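Local coordinates for protein SAM dependent methyltransferase (Agrobacterium tumefaciens, PDB 2IGT) that probably transfers a methyl group from S-adenosylmethionine, which it binds, to an acceptor substrate, at residues 120-125 and 192-197; 161-166 and 188-193; 167-172 and 203-208. One frame throughout, in Å; residues are numbered along the deposited sequence.

Of the segments in these contacts, strand 119-124 comes first in the chain, and helix 185-198 later packs against it; contact 1 thus closes a long loop with 66 residues between its segments. Contact 2 lies within that span, joining the cofactor-binding loop 161-166 to the same helix with 21 residues between. The two overlap at Lys192 and Glu193, and their centres are about 8 Å apart. Contact 3 starts at 167-172, inside both spans, and ends at 203-208, beyond helix 185-198, so it crosses contacts 1 and 2. Together they tie the hairpin, the S-adenosylmethionine loop, two helices and the edge strand 205-208 of the methyltransferase sheet.

Contact 1: 120-125 and 192-197; sequences EFLGRF and KENQVL. With ACY (acetic acid), chain G.
Strand 119-124, one arm of a two-stranded antiparallel hairpin, packs against helix 185-198 of the Rossmann-like methyltransferase domain, and Leu122 and Asn194 meet at the middle of this interface. The short axes approach to 6.6 Å, with their N-to-C directions 136° apart. The side-chain amide of Asn194 engages both polar backbone atoms of Leu122. Its OD1 accepts the N-H of Leu122 over 2.9 Å between Leu122 N and Asn194 OD1, in a fairly straight bond whose donor stands above the carbonyl plane. Its ND2 reaches Leu122 O through a water. Phe121 CB packs over the same amide, 3.5 Å from Asn194 CG, while the Phe121 ring turns back toward the partner strand 111-116.

Beside this polar centre, Leu197 lies with CG anti to its backbone N (chi1 -159°), which brings CD2 within 3.6 Å of Phe121 C and 3.7 Å of Leu122 CD2; the two leucine side chains cross at about a right angle.

A salt bridge closes the far end. Arg124 NH2 lies 3.1 Å from Glu193 OE1, which sits at the guanidinium edge but is met from above its own carboxylate plane, the two planes being 86° apart. The Arg124 guanidinium is also held, more strongly, by Glu110, whose OE2 forms a salt bridge with NH1. Two waters complete the network: one accepts a hydrogen bond from Arg124 NH2 and donates one to Asn194 OD1; another accepts from Arg124 NH1 and donates to Glu193 OE1, 2.6 Å from the water oxygen.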
loop_
_atom_site.group_PDB
_atom_site.type_symbol
_atom_site.label_atom_id
_atom_site.label_comp_id
_atom_site.label_asym_id
_atom_site.label_seq_id
_atom_site.Cartn_x
_atom_site.Cartn_y
_atom_site.Cartn_z
ATOM N N GLU A 120 -25.658 -12.089 -18.611
ATOM C CA GLU A 120 -25.801 -10.708 -18.150
ATOM C C GLU A 120 -24.751 -10.365 -17.082
ATOM O O GLU A 120 -24.536 -11.131 -16.139
ATOM C CB GLU A 120 -27.223 -10.462 -17.623
ATOM C CG GLU A 120 -28.291 -10.277 -18.714
ATOM C CD GLU A 120 -28.688 -11.564 -19.406
ATOM O OE1 GLU A 120 -28.792 -12.609 -18.716
ATOM O OE2 GLU A 120 -28.910 -11.536 -20.639
ATOM N N PHE A 121 -24.099 -9.212 -17.237
ATOM C CA PHE A 121 -23.005 -8.805 -16.351
ATOM C C PHE A 121 -22.920 -7.280 -16.332
ATOM O O PHE A 121 -23.637 -6.610 -17.072
ATOM C CB PHE A 121 -21.661 -9.424 -16.778
ATOM C CG PHE A 121 -21.201 -9.007 -18.152
ATOM C CD1 PHE A 121 -21.639 -9.686 -19.280
ATOM C CD2 PHE A 121 -20.295 -7.954 -18.314
ATOM C CE1 PHE A 121 -21.214 -9.294 -20.559
ATOM C CE2 PHE A 121 -19.881 -7.550 -19.577
ATOM C CZ PHE A 121 -20.333 -8.232 -20.704
ATOM N N LEU A 122 -22.046 -6.747 -15.490
ATOM C CA LEU A 122 -21.914 -5.296 -15.358
ATOM C C LEU A 122 -20.654 -4.768 -16.026
ATOM O O LEU A 122 -19.557 -5.286 -15.801
ATOM C CB LEU A 122 -21.920 -4.875 -13.879
ATOM C CG LEU A 122 -23.172 -5.236 -13.067
ATOM C CD1 LEU A 122 -22.909 -5.060 -11.569
ATOM C CD2 LEU A 122 -24.379 -4.405 -13.538
ATOM N N GLY A 123 -20.811 -3.723 -16.834
ATOM C CA GLY A 123 -19.693 -2.832 -17.139
ATOM C C GLY A 123 -19.415 -2.020 -15.885
ATOM O O GLY A 123 -20.332 -1.748 -15.097
ATOM N N ARG A 124 -18.153 -1.656 -15.658
ATOM C CA ARG A 124 -17.789 -0.964 -14.418
ATOM C C ARG A 124 -16.687 0.063 -14.644
ATOM O O ARG A 124 -15.633 -0.270 -15.192
ATOM C CB ARG A 124 -17.357 -1.989 -13.340
ATOM C CG ARG A 124 -17.083 -1.410 -11.946
ATOM C CD ARG A 124 -16.740 -2.510 -10.931
ATOM N NE ARG A 124 -17.747 -3.582 -10.896
ATOM C CZ ARG A 124 -18.774 -3.621 -10.056
ATOM N NH1 ARG A 124 -18.935 -2.654 -9.155
ATOM N NH2 ARG A 124 -19.646 -4.617 -10.114
ATOM N N PHE A 125 -16.932 1.300 -14.202
ATOM C CA PHE A 125 -15.889 2.336 -14.175
ATOM C C PHE A 125 -15.068 2.258 -12.877
ATOM O O PHE A 125 -15.575 2.501 -11.767
ATOM C CB PHE A 125 -16.489 3.745 -14.346
ATOM C CG PHE A 125 -17.283 3.940 -15.617
ATOM C CD1 PHE A 125 -16.672 3.856 -16.876
ATOM C CD2 PHE A 125 -18.637 4.261 -15.550
ATOM C CE1 PHE A 125 -17.404 4.072 -18.050
ATOM C CE2 PHE A 125 -19.387 4.493 -16.721
ATOM C CZ PHE A 125 -18.762 4.392 -17.977
ATOM N N LYS A 192 -19.112 -12.406 -8.536
ATOM C CA LYS A 192 -20.327 -12.825 -7.820
ATOM C C LYS A 192 -21.517 -11.915 -8.132
ATOM O O LYS A 192 -22.641 -12.396 -8.319
ATOM C CB LYS A 192 -20.065 -12.861 -6.307
ATOM C CG LYS A 192 -19.197 -14.039 -5.855
ATOM C CD LYS A 192 -18.951 -13.972 -4.350
ATOM C CE LYS A 192 -18.094 -15.118 -3.868
ATOM N NZ LYS A 192 -17.811 -14.989 -2.415
ATOM N N GLU A 193 -21.276 -10.604 -8.175
ATOM C CA GLU A 193 -22.293 -9.658 -8.622
ATOM C C GLU A 193 -22.818 -10.023 -10.016
ATOM O O GLU A 193 -24.022 -9.961 -10.242
ATOM C CB GLU A 193 -21.767 -8.221 -8.630
ATOM C CG GLU A 193 -21.740 -7.557 -7.280
ATOM C CD GLU A 193 -21.264 -6.124 -7.366
ATOM O OE1 GLU A 193 -21.901 -5.331 -8.085
ATOM O OE2 GLU A 193 -20.234 -5.797 -6.723
ATOM N N ASN A 194 -21.914 -10.376 -10.938
ATOM C CA ASN A 194 -22.294 -10.837 -12.275
ATOM C C ASN A 194 -23.079 -12.154 -12.241
ATOM O O ASN A 194 -24.086 -12.310 -12.932
ATOM C CB ASN A 194 -21.050 -10.970 -13.174
ATOM C CG ASN A 194 -20.446 -9.623 -13.527
ATOM O OD1 ASN A 194 -21.125 -8.597 -13.466
ATOM N ND2 ASN A 194 -19.170 -9.622 -13.929
ATOM N N GLN A 195 -22.630 -13.100 -11.421
ATOM C CA GLN A 195 -23.399 -14.328 -11.239
ATOM C C GLN A 195 -24.871 -14.047 -10.828
ATOM O O GLN A 195 -25.824 -14.657 -11.365
ATOM C CB GLN A 195 -22.691 -15.227 -10.212
ATOM C CG GLN A 195 -23.444 -16.548 -9.913
ATOM C CD GLN A 195 -22.869 -17.291 -8.741
ATOM O OE1 GLN A 195 -22.196 -16.695 -7.889
ATOM N NE2 GLN A 195 -23.127 -18.603 -8.680
ATOM N N VAL A 196 -25.056 -13.135 -9.876
ATOM C CA VAL A 196 -26.410 -12.776 -9.415
ATOM C C VAL A 196 -27.207 -12.198 -10.578
ATOM O O VAL A 196 -28.307 -12.671 -10.867
ATOM C CB VAL A 196 -26.396 -11.770 -8.241
ATOM C CG1 VAL A 196 -27.804 -11.269 -7.929
ATOM C CG2 VAL A 196 -25.773 -12.419 -7.015
ATOM N N LEU A 197 -26.628 -11.205 -11.253
ATOM C CA LEU A 197 -27.275 -10.548 -12.374
ATOM C C LEU A 197 -27.639 -11.535 -13.493
ATOM O O LEU A 197 -28.697 -11.409 -14.109
ATOM C CB LEU A 197 -26.381 -9.428 -12.900
ATOM C CG LEU A 197 -27.050 -8.331 -13.722
ATOM C CD1 LEU A 197 -27.898 -7.422 -12.794
ATOM C CD2 LEU A 197 -26.002 -7.544 -14.500
HETATM C C ACY G . -16.366 -11.730 -2.076
HETATM O O ACY G . -17.437 -12.193 -2.491
HETATM O OXT ACY G . -15.391 -12.454 -1.781
HETATM C CH3 ACY G . -16.271 -10.238 -1.930
HETATM O O HOH W 1 -18.002 -7.186 -15.110
HETATM O O HOH W 2 -19.728 -7.078 -11.652
HETATM O O HOH W 3 -21.473 -2.791 -7.829
#

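Contact 2: 161-166 and 188-193; sequences FGYTGV and IGWAKE. With SAM (S-adenosylmethionine), chain D; ACY (acetic acid), chain G; FMT (formic acid), chain I.
Thr164, Trp190 and Ala191 carry this contact between the loop after strand 156-160, which holds residues of the S-adenosylmethionine pocket, and helix 185-198. Thr164 and Ala191 come closest in the backbone, with their CA atoms 4.4 Å apart. Thr164 CG2 is anti to its carbonyl carbon (chi1 57° for OG1), and this rotation presents the methyl group to two aromatic rings. It stands 3.8 Å above the plane of the Tyr163 ring, over its centre, and 4.0 Å from Trp190 CE3. The same torsion turns Thr164 OG1 toward Gly132 O, to which it is hydrogen-bonded. Trp190 reaches over from the helix so that the six-membered part of its indole meets Thr164, and Tyr163 CE1 arrives at the indole edge.

Ala191 fits against the backbone of the loop. Its CA makes a CA-H...O contact with Thr164 O at 3.4 Å, with an angle of 144° at the hydrogen, and its CB packs on Tyr163 O at 3.8 Å. The loop here is a type II' turn from Gly162 to Gly165, closed by Gly165 N to Gly162 O, and Gly165, with positive phi, occupies the N-cap position of helix 166-173.

Elsewhere the loop meets the cofactor: Phe161 CD1 approaches SAM C4 at 3.3 Å, and Tyr163 CA lies 3.4 Å from SAM O3'. No conventional hydrogen bond joins the two segments; methyl, ring and CA-H...O contacts do, and just beyond them Asn194 ND2 of the same helix adds a hydrogen bond to Thr164 O, consistent with a cofactor-binding turn held against the helix by both apolar packing and this bonded carbonyl.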
loop_
_atom_site.group_PDB
_atom_site.type_symbol
_atom_site.label_atom_id
_atom_site.label_comp_id
_atom_site.label_asym_id
_atom_site.label_seq_id
_atom_site.Cartn_x
_atom_site.Cartn_y
_atom_site.Cartn_z
ATOM N N PHE A 161 -7.171 -16.977 -12.960
ATOM C CA PHE A 161 -7.075 -15.508 -13.158
ATOM C C PHE A 161 -8.401 -15.037 -13.752
ATOM O O PHE A 161 -8.419 -14.307 -14.739
ATOM C CB PHE A 161 -5.942 -15.116 -14.111
ATOM C CG PHE A 161 -4.589 -15.644 -13.708
ATOM C CD1 PHE A 161 -3.782 -14.918 -12.816
ATOM C CD2 PHE A 161 -4.109 -16.854 -14.231
ATOM C CE1 PHE A 161 -2.503 -15.400 -12.468
ATOM C CE2 PHE A 161 -2.836 -17.338 -13.884
ATOM C CZ PHE A 161 -2.029 -16.609 -13.019
ATOM N N GLY A 162 -9.499 -15.473 -13.136
ATOM C CA GLY A 162 -10.821 -15.377 -13.765
ATOM C C GLY A 162 -11.437 -13.983 -13.865
ATOM O O GLY A 162 -12.399 -13.794 -14.612
ATOM N N TYR A 163 -10.898 -13.019 -13.115
ATOM C CA TYR A 163 -11.311 -11.611 -13.266
ATOM C C TYR A 163 -12.827 -11.481 -12.995
ATOM O O TYR A 163 -13.310 -12.026 -11.995
ATOM C CB TYR A 163 -10.894 -11.109 -14.664
ATOM C CG TYR A 163 -11.114 -9.643 -14.950
ATOM C CD1 TYR A 163 -10.691 -8.665 -14.053
ATOM C CD2 TYR A 163 -11.720 -9.232 -16.150
ATOM C CE1 TYR A 163 -10.866 -7.301 -14.332
ATOM C CE2 TYR A 163 -11.908 -7.871 -16.432
ATOM C CZ TYR A 163 -11.466 -6.916 -15.528
ATOM O OH TYR A 163 -11.633 -5.555 -15.769
ATOM N N THR A 164 -13.586 -10.820 -13.877
ATOM C CA THR A 164 -15.003 -10.616 -13.620
ATOM C C THR A 164 -15.848 -11.844 -13.975
ATOM O O THR A 164 -17.060 -11.804 -13.842
ATOM C CB THR A 164 -15.534 -9.369 -14.348
ATOM O OG1 THR A 164 -15.291 -9.503 -15.758
ATOM C CG2 THR A 164 -14.865 -8.058 -13.790
ATOM N N GLY A 165 -15.195 -12.914 -14.438
ATOM C CA GLY A 165 -15.819 -14.238 -14.523
ATOM C C GLY A 165 -16.837 -14.478 -15.616
ATOM O O GLY A 165 -17.625 -15.406 -15.508
ATOM N N VAL A 166 -16.804 -13.710 -16.703
ATOM C CA VAL A 166 -17.781 -13.960 -17.776
ATOM C C VAL A 166 -17.605 -15.383 -18.359
ATOM O O VAL A 166 -18.589 -16.074 -18.624
ATOM C CB VAL A 166 -17.761 -12.872 -18.872
ATOM C CG1 VAL A 166 -18.709 -13.247 -20.045
ATOM C CG2 VAL A 166 -18.205 -11.563 -18.274
ATOM N N ILE A 188 -13.327 -11.117 -7.073
ATOM C CA ILE A 188 -14.263 -12.223 -6.775
ATOM C C ILE A 188 -15.638 -11.611 -6.509
ATOM O O ILE A 188 -16.643 -12.121 -6.983
ATOM C CB ILE A 188 -13.817 -13.101 -5.574
ATOM C CG1 ILE A 188 -12.548 -13.928 -5.893
ATOM C CG2 ILE A 188 -14.963 -14.005 -5.087
ATOM C CD1 ILE A 188 -12.722 -14.994 -6.932
ATOM N N GLY A 189 -15.668 -10.521 -5.736
ATOM C CA GLY A 189 -16.924 -9.828 -5.442
ATOM C C GLY A 189 -17.642 -9.351 -6.697
ATOM O O GLY A 189 -18.849 -9.504 -6.812
ATOM N N TRP A 190 -16.896 -8.793 -7.643
ATOM C CA TRP A 190 -17.446 -8.375 -8.937
ATOM C C TRP A 190 -18.023 -9.551 -9.722
ATOM O O TRP A 190 -19.098 -9.443 -10.309
ATOM C CB TRP A 190 -16.339 -7.744 -9.807
ATOM C CG TRP A 190 -15.812 -6.448 -9.305
ATOM C CD1 TRP A 190 -16.422 -5.569 -8.445
ATOM C CD2 TRP A 190 -14.569 -5.842 -9.688
ATOM N NE1 TRP A 190 -15.612 -4.461 -8.254
ATOM C CE2 TRP A 190 -14.470 -4.612 -9.003
ATOM C CE3 TRP A 190 -13.516 -6.239 -10.532
ATOM C CZ2 TRP A 190 -13.362 -3.762 -9.144
ATOM C CZ3 TRP A 190 -12.413 -5.393 -10.669
ATOM C CH2 TRP A 190 -12.350 -4.173 -9.969
ATOM N N ALA A 191 -17.285 -10.661 -9.755
ATOM C CA ALA A 191 -17.733 -11.850 -10.463
ATOM C C ALA A 191 -19.044 -12.376 -9.866
ATOM O O ALA A 191 -19.972 -12.747 -10.597
ATOM C CB ALA A 191 -16.630 -12.923 -10.453
ATOM N N LYS A 192 -19.112 -12.406 -8.536
ATOM C CA LYS A 192 -20.327 -12.825 -7.820
ATOM C C LYS A 192 -21.517 -11.915 -8.132
ATOM O O LYS A 192 -22.641 -12.396 -8.319
ATOM C CB LYS A 192 -20.065 -12.861 -6.307
ATOM C CG LYS A 192 -19.197 -14.039 -5.855
ATOM C CD LYS A 192 -18.951 -13.972 -4.350
ATOM C CE LYS A 192 -18.094 -15.118 -3.868
ATOM N NZ LYS A 192 -17.811 -14.989 -2.415
ATOM N N GLU A 193 -21.276 -10.604 -8.175
ATOM C CA GLU A 193 -22.293 -9.658 -8.622
ATOM C C GLU A 193 -22.818 -10.023 -10.016
ATOM O O GLU A 193 -24.022 -9.961 -10.242
ATOM C CB GLU A 193 -21.767 -8.221 -8.630
ATOM C CG GLU A 193 -21.740 -7.557 -7.280
ATOM C CD GLU A 193 -21.264 -6.124 -7.366
ATOM O OE1 GLU A 193 -21.901 -5.331 -8.085
ATOM O OE2 GLU A 193 -20.234 -5.797 -6.723
HETATM N N SAM D . -5.160 -11.107 -18.049
HETATM C CA SAM D . -5.601 -9.711 -18.323
HETATM C C SAM D . -4.365 -8.794 -18.376
HETATM O O SAM D . -3.218 -9.196 -18.107
HETATM O OXT SAM D . -4.497 -7.613 -18.721
HETATM C CB SAM D . -6.638 -9.242 -17.278
HETATM C CG SAM D . -6.096 -8.775 -15.906
HETATM S SD SAM D . -5.310 -10.116 -14.934
HETATM C CE SAM D . -4.599 -11.247 -16.111
HETATM C "C5'" SAM D . -6.767 -11.139 -14.593
HETATM C "C4'" SAM D . -6.950 -11.426 -13.113
HETATM O "O4'" SAM D . -5.771 -12.010 -12.586
HETATM C "C3'" SAM D . -7.187 -10.199 -12.225
HETATM O "O3'" SAM D . -8.543 -10.181 -11.810
HETATM C "C2'" SAM D . -6.226 -10.333 -11.034
HETATM O "O2'" SAM D . -6.835 -10.133 -9.773
HETATM C "C1'" SAM D . -5.795 -11.802 -11.190
HETATM N N9 SAM D . -4.493 -12.164 -10.637
HETATM C C8 SAM D . -3.303 -11.459 -10.678
HETATM N N7 SAM D . -2.349 -12.193 -10.074
HETATM C C5 SAM D . -2.899 -13.359 -9.635
HETATM C C6 SAM D . -2.385 -14.450 -8.922
HETATM N N6 SAM D . -1.110 -14.496 -8.568
HETATM N N1 SAM D . -3.218 -15.528 -8.638
HETATM C C2 SAM D . -4.541 -15.477 -8.997
HETATM N N3 SAM D . -5.073 -14.386 -9.673
HETATM C C4 SAM D . -4.254 -13.337 -9.976
HETATM C C ACY G . -16.366 -11.730 -2.076
HETATM O O ACY G . -17.437 -12.193 -2.491
HETATM O OXT ACY G . -15.391 -12.454 -1.781
HETATM C CH3 ACY G . -16.271 -10.238 -1.930
HETATM C C FMT I . -11.435 -4.817 -19.575
HETATM O O1 FMT I . -12.002 -4.942 -18.488
HETATM O O2 FMT I . -11.451 -3.805 -20.277
#

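Contact 3: 167-172 and 203-208; sequences ASLVAA and APIRWI
Ile205 supplies the main projection of this contact, its CD1 entering the groove that helix 166-173 forms between Leu169 and Ala172, residues about one turn apart. CD1 lies 3.7 Å from Leu169 CD2 and 3.6 Å from Ala172 CB, so one methyl touches both walls, with Ser168 O forming a more distant part of the lining. The extended isoleucine chain (chi2 178°) carries CD1 that far, and it crosses the leucine side chain at about a right angle. Toward the C-terminal end of the helix segment, the small Ala172 admits a second bump: CB of Ala203, the first residue of the inverse gamma turn centred on Pro204, comes to 4.0 Å from Ala172 CB. The other branch of Ile205, CG2, lies 3.5 Å above one face of the Trp207 ring, offset toward its rim.

Axes of the helix and strand segments are 10.2 Å apart at closest and run nearly antiparallel, 158° apart, as expected for a helix layered on a sheet in the Rossmann-like fold. Strand 205-208 hydrogen-bonds to strand 177-181 at the sheet's edge within this chain. Leu169 also touches helix 185-198, while Val170 and Ala171 pack on helix 138-150.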
loop_
_atom_site.group_PDB
_atom_site.type_symbol
_atom_site.label_atom_id
_atom_site.label_comp_id
_atom_site.label_asym_id
_atom_site.label_seq_id
_atom_site.Cartn_x
_atom_site.Cartn_y
_atom_site.Cartn_z
ATOM N N ALA A 167 -16.357 -15.846 -18.498
ATOM C CA ALA A 167 -16.137 -17.241 -18.956
ATOM C C ALA A 167 -16.740 -18.246 -17.977
ATOM O O ALA A 167 -17.291 -19.281 -18.379
ATOM C CB ALA A 167 -14.641 -17.527 -19.169
ATOM N N SER A 168 -16.584 -17.967 -16.684
ATOM C CA SER A 168 -17.123 -18.835 -15.644
ATOM C C SER A 168 -18.626 -18.932 -15.794
ATOM O O SER A 168 -19.205 -20.007 -15.643
ATOM C CB SER A 168 -16.763 -18.287 -14.258
ATOM O OG SER A 168 -15.351 -18.214 -14.130
ATOM N N LEU A 169 -19.257 -17.800 -16.108
ATOM C CA LEU A 169 -20.711 -17.757 -16.211
ATOM C C LEU A 169 -21.219 -18.446 -17.479
ATOM O O LEU A 169 -22.231 -19.167 -17.432
ATOM C CB LEU A 169 -21.214 -16.305 -16.105
ATOM C CG LEU A 169 -20.892 -15.624 -14.771
ATOM C CD1 LEU A 169 -21.373 -14.181 -14.771
ATOM C CD2 LEU A 169 -21.463 -16.396 -13.545
ATOM N N VAL A 170 -20.493 -18.259 -18.585
ATOM C CA VAL A 170 -20.793 -18.969 -19.844
ATOM C C VAL A 170 -20.757 -20.492 -19.609
ATOM O O VAL A 170 -21.695 -21.205 -19.977
ATOM C CB VAL A 170 -19.840 -18.553 -21.010
ATOM C CG1 VAL A 170 -20.061 -19.442 -22.222
ATOM C CG2 VAL A 170 -20.072 -17.070 -21.428
ATOM N N ALA A 171 -19.689 -20.975 -18.972
ATOM C CA ALA A 171 -19.550 -22.416 -18.694
ATOM C C ALA A 171 -20.677 -22.928 -17.797
ATOM O O ALA A 171 -21.324 -23.947 -18.093
ATOM C CB ALA A 171 -18.172 -22.739 -18.102
ATOM N N ALA A 172 -20.935 -22.203 -16.714
ATOM C CA ALA A 172 -22.006 -22.567 -15.787
ATOM C C ALA A 172 -23.411 -22.545 -16.421
ATOM O O ALA A 172 -24.236 -23.447 -16.144
ATOM C CB ALA A 172 -21.944 -21.686 -14.519
ATOM N N ALA A 203 -26.155 -22.085 -9.654
ATOM C CA ALA A 203 -25.256 -22.928 -10.484
ATOM C C ALA A 203 -24.003 -23.360 -9.712
ATOM O O ALA A 203 -23.563 -22.643 -8.807
ATOM C CB ALA A 203 -24.874 -22.223 -11.783
ATOM N N PRO A 204 -23.434 -24.540 -10.042
ATOM C CA PRO A 204 -22.210 -25.000 -9.349
ATOM C C PRO A 204 -20.965 -24.197 -9.778
ATOM O O PRO A 204 -20.203 -24.608 -10.677
ATOM C CB PRO A 204 -22.119 -26.485 -9.747
ATOM C CG PRO A 204 -22.797 -26.535 -11.097
ATOM C CD PRO A 204 -23.923 -25.542 -11.017
ATOM N N ILE A 205 -20.786 -23.034 -9.160
ATOM C CA ILE A 205 -19.553 -22.258 -9.331
ATOM C C ILE A 205 -18.872 -22.158 -7.967
ATOM O O ILE A 205 -19.471 -21.676 -6.991
ATOM C CB ILE A 205 -19.812 -20.859 -9.880
ATOM C CG1 ILE A 205 -20.609 -20.939 -11.191
ATOM C CG2 ILE A 205 -18.453 -20.090 -10.083
ATOM C CD1 ILE A 205 -20.953 -19.572 -11.762
ATOM N N ARG A 206 -17.639 -22.634 -7.893
ATOM C CA ARG A 206 -16.850 -22.547 -6.674
ATOM C C ARG A 206 -15.851 -21.376 -6.800
ATOM O O ARG A 206 -15.009 -21.362 -7.712
ATOM C CB ARG A 206 -16.161 -23.900 -6.411
ATOM C CG ARG A 206 -14.966 -23.852 -5.478
ATOM C CD ARG A 206 -14.493 -25.260 -5.112
ATOM N NE ARG A 206 -13.787 -25.896 -6.229
ATOM C CZ ARG A 206 -12.914 -26.891 -6.107
ATOM N NH1 ARG A 206 -12.650 -27.406 -4.907
ATOM N NH2 ARG A 206 -12.325 -27.385 -7.188
ATOM N N TRP A 207 -15.976 -20.394 -5.901
ATOM C CA TRP A 207 -15.201 -19.145 -5.974
ATOM C C TRP A 207 -14.000 -19.291 -5.080
ATOM O O TRP A 207 -14.154 -19.503 -3.868
ATOM C CB TRP A 207 -16.044 -17.937 -5.514
ATOM C CG TRP A 207 -17.284 -17.707 -6.335
ATOM C CD1 TRP A 207 -18.570 -18.024 -5.977
ATOM C CD2 TRP A 207 -17.363 -17.131 -7.648
ATOM N NE1 TRP A 207 -19.439 -17.681 -6.987
ATOM C CE2 TRP A 207 -18.727 -17.125 -8.020
ATOM C CE3 TRP A 207 -16.417 -16.616 -8.543
ATOM C CZ2 TRP A 207 -19.173 -16.636 -9.259
ATOM C CZ3 TRP A 207 -16.859 -16.142 -9.787
ATOM C CH2 TRP A 207 -18.231 -16.146 -10.126
ATOM N N ILE A 208 -12.808 -19.229 -5.665
ATOM C CA ILE A 208 -11.603 -19.503 -4.924
ATOM C C ILE A 208 -10.762 -18.217 -4.924
ATOM O O ILE A 208 -10.360 -17.745 -5.987
ATOM C CB ILE A 208 -10.769 -20.678 -5.564
ATOM C CG1 ILE A 208 -11.548 -22.012 -5.575
ATOM C CG2 ILE A 208 -9.411 -20.839 -4.863
ATOM C CD1 ILE A 208 -11.892 -22.612 -4.196
#